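PDB 2PP0: L-talarate/galactarate dehydratase from Salmonella typhimurium, which dehydrates both L-talarate and galactarate to 5-keto-4-deoxy-D-glucarate with the help of one magnesium ion per subunit, and also epimerizes L-talarate to galactarate. Local coordinates for residues L33-L38 with G88-A93. Residues are numbered along the deposited sequence; the frame is centred on the assembly and turned at random.
Sequences LSLAFL and GIYAHA
Leu35 lays its CB over one face of the Tyr90 ring, 4.0 Å from the ring centroid and 26° off the normal, a CH-pi contact displaced toward the CG–CD1 rim. Leu35 CD2 comes within 4.1 Å of Tyr90 CB, the two side chains crossing at a slant. The Tyr90 ring stands up against the strand because chi1, at 173°, points CG away from the backbone N. There the backbone carbonyl of Leu33 meets the ring edge, O 3.9 Å from Tyr90 CE1; Leu33 CB makes an apolar contact with Tyr90 CE1 at 4.1 Å. The carbonyl oxygen is itself bound by the Thr391 hydroxyl. This is the N-terminal capping domain of the enolase superfamily, in which helix 86-96 packs on the antiparallel sheet; the axes of segments 88-93 and 33-38 run nearly antiparallel (170°), 8.8 Å apart at their closest. One helical turn beyond the tyrosine, Leu33 CD1 presses on Ala93, 3.7 Å from its CB. The same methyl lies against the backbone carbonyl of Ala93, 3.3 Å from Ala93 O. No hydrogen bond crosses between the two segments. Cys392 of the neighbouring strand 388-395 touches both Leu33 and Tyr90, while Ala65 of strand 57-69 also packs against Leu33.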
loop_
_atom_site.group_PDB
_atom_site.type_symbol
_atom_site.label_atom_id
_atom_site.label_comp_id
_atom_site.label_asym_id
_atom_site.label_seq_id
_atom_site.Cartn_x
_atom_site.Cartn_y
_atom_site.Cartn_z
ATOM N N LEU B 33 3.047 -25.198 11.112
ATOM C CA LEU B 33 3.453 -25.283 9.716
ATOM C C LEU B 33 3.220 -26.700 9.223
ATOM O O LEU B 33 3.413 -27.663 9.967
ATOM C CB LEU B 33 4.933 -24.926 9.569
ATOM C CG LEU B 33 5.379 -23.573 10.135
ATOM C CD1 LEU B 33 6.879 -23.416 9.944
ATOM C CD2 LEU B 33 4.629 -22.438 9.444
ATOM N N SER B 34 2.795 -26.827 7.973
ATOM C CA SER B 34 2.544 -28.134 7.390
ATOM C C SER B 34 3.105 -28.239 5.980
ATOM O O SER B 34 3.109 -27.261 5.226
ATOM C CB SER B 34 1.039 -28.420 7.338
ATOM O OG SER B 34 0.469 -28.470 8.635
ATOM N N LEU B 35 3.603 -29.425 5.641
ATOM C CA LEU B 35 4.111 -29.691 4.304
ATOM C C LEU B 35 3.230 -30.808 3.780
ATOM O O LEU B 35 3.259 -31.926 4.298
ATOM C CB LEU B 35 5.570 -30.159 4.324
ATOM C CG LEU B 35 6.067 -30.627 2.948
ATOM C CD1 LEU B 35 5.902 -29.496 1.937
ATOM C CD2 LEU B 35 7.534 -31.076 3.028
ATOM N N ALA B 36 2.433 -30.502 2.766
ATOM C CA ALA B 36 1.542 -31.495 2.192
ATOM C C ALA B 36 1.822 -31.649 0.712
ATOM O O ALA B 36 2.452 -30.788 0.099
ATOM C CB ALA B 36 0.085 -31.077 2.408
ATOM N N PHE B 37 1.361 -32.752 0.139
ATOM C CA PHE B 37 1.547 -32.989 -1.277
ATOM C C PHE B 37 0.225 -33.301 -1.953
ATOM O O PHE B 37 -0.478 -34.249 -1.593
ATOM C CB PHE B 37 2.559 -34.112 -1.498
ATOM C CG PHE B 37 3.981 -33.679 -1.282
ATOM C CD1 PHE B 37 4.686 -33.036 -2.296
ATOM C CD2 PHE B 37 4.598 -33.861 -0.050
ATOM C CE1 PHE B 37 5.982 -32.581 -2.082
ATOM C CE2 PHE B 37 5.896 -33.406 0.174
ATOM C CZ PHE B 37 6.587 -32.765 -0.844
ATOM N N LEU B 38 -0.105 -32.467 -2.928
ATOM C CA LEU B 38 -1.324 -32.581 -3.704
ATOM C C LEU B 38 -1.013 -33.446 -4.920
ATOM O O LEU B 38 -0.245 -33.046 -5.795
ATOM C CB LEU B 38 -1.762 -31.185 -4.144
ATOM C CG LEU B 38 -2.969 -31.023 -5.063
ATOM C CD1 LEU B 38 -4.228 -31.349 -4.288
ATOM C CD2 LEU B 38 -3.025 -29.593 -5.584
ATOM N N GLY B 88 12.530 -27.485 0.874
ATOM C CA GLY B 88 13.334 -26.371 1.347
ATOM C C GLY B 88 12.488 -25.245 1.915
ATOM O O GLY B 88 12.841 -24.636 2.924
ATOM N N ILE B 89 11.375 -24.953 1.257
ATOM C CA ILE B 89 10.476 -23.907 1.732
ATOM C C ILE B 89 10.009 -24.274 3.147
ATOM O O ILE B 89 10.109 -23.467 4.074
ATOM C CB ILE B 89 9.257 -23.769 0.803
ATOM C CG1 ILE B 89 9.709 -23.269 -0.568
ATOM C CG2 ILE B 89 8.243 -22.787 1.403
ATOM C CD1 ILE B 89 8.614 -23.267 -1.603
ATOM N N TYR B 90 9.512 -25.499 3.312
ATOM C CA TYR B 90 9.047 -25.955 4.626
ATOM C C TYR B 90 10.170 -25.955 5.663
ATOM O O TYR B 90 9.982 -25.509 6.797
ATOM C CB TYR B 90 8.471 -27.365 4.534
ATOM C CG TYR B 90 8.135 -27.964 5.886
ATOM C CD1 TYR B 90 6.962 -27.612 6.559
ATOM C CD2 TYR B 90 9.000 -28.870 6.501
ATOM C CE1 TYR B 90 6.659 -28.151 7.809
ATOM C CE2 TYR B 90 8.706 -29.415 7.757
ATOM C CZ TYR B 90 7.534 -29.051 8.401
ATOM O OH TYR B 90 7.231 -29.592 9.633
ATOM N N ALA B 91 11.338 -26.466 5.278
ATOM C CA ALA B 91 12.470 -26.525 6.203
ATOM C C ALA B 91 12.869 -25.153 6.735
ATOM O O ALA B 91 13.149 -24.999 7.927
ATOM C CB ALA B 91 13.677 -27.205 5.521
ATOM N N HIS B 92 12.904 -24.150 5.863
ATOM C CA HIS B 92 13.281 -22.807 6.302
ATOM C C HIS B 92 12.172 -22.177 7.151
ATOM O O HIS B 92 12.444 -21.532 8.156
ATOM C CB HIS B 92 13.574 -21.907 5.100
ATOM C CG HIS B 92 14.172 -20.587 5.478
ATOM N ND1 HIS B 92 15.386 -20.478 6.120
ATOM C CD2 HIS B 92 13.706 -19.322 5.341
ATOM C CE1 HIS B 92 15.643 -19.205 6.363
ATOM N NE2 HIS B 92 14.639 -18.482 5.901
ATOM N N ALA B 93 10.924 -22.359 6.732
ATOM C CA ALA B 93 9.789 -21.816 7.483
ATOM C C ALA B 93 9.875 -22.380 8.902
ATOM O O ALA B 93 9.709 -21.667 9.890
ATOM C CB ALA B 93 8.483 -22.233 6.819
#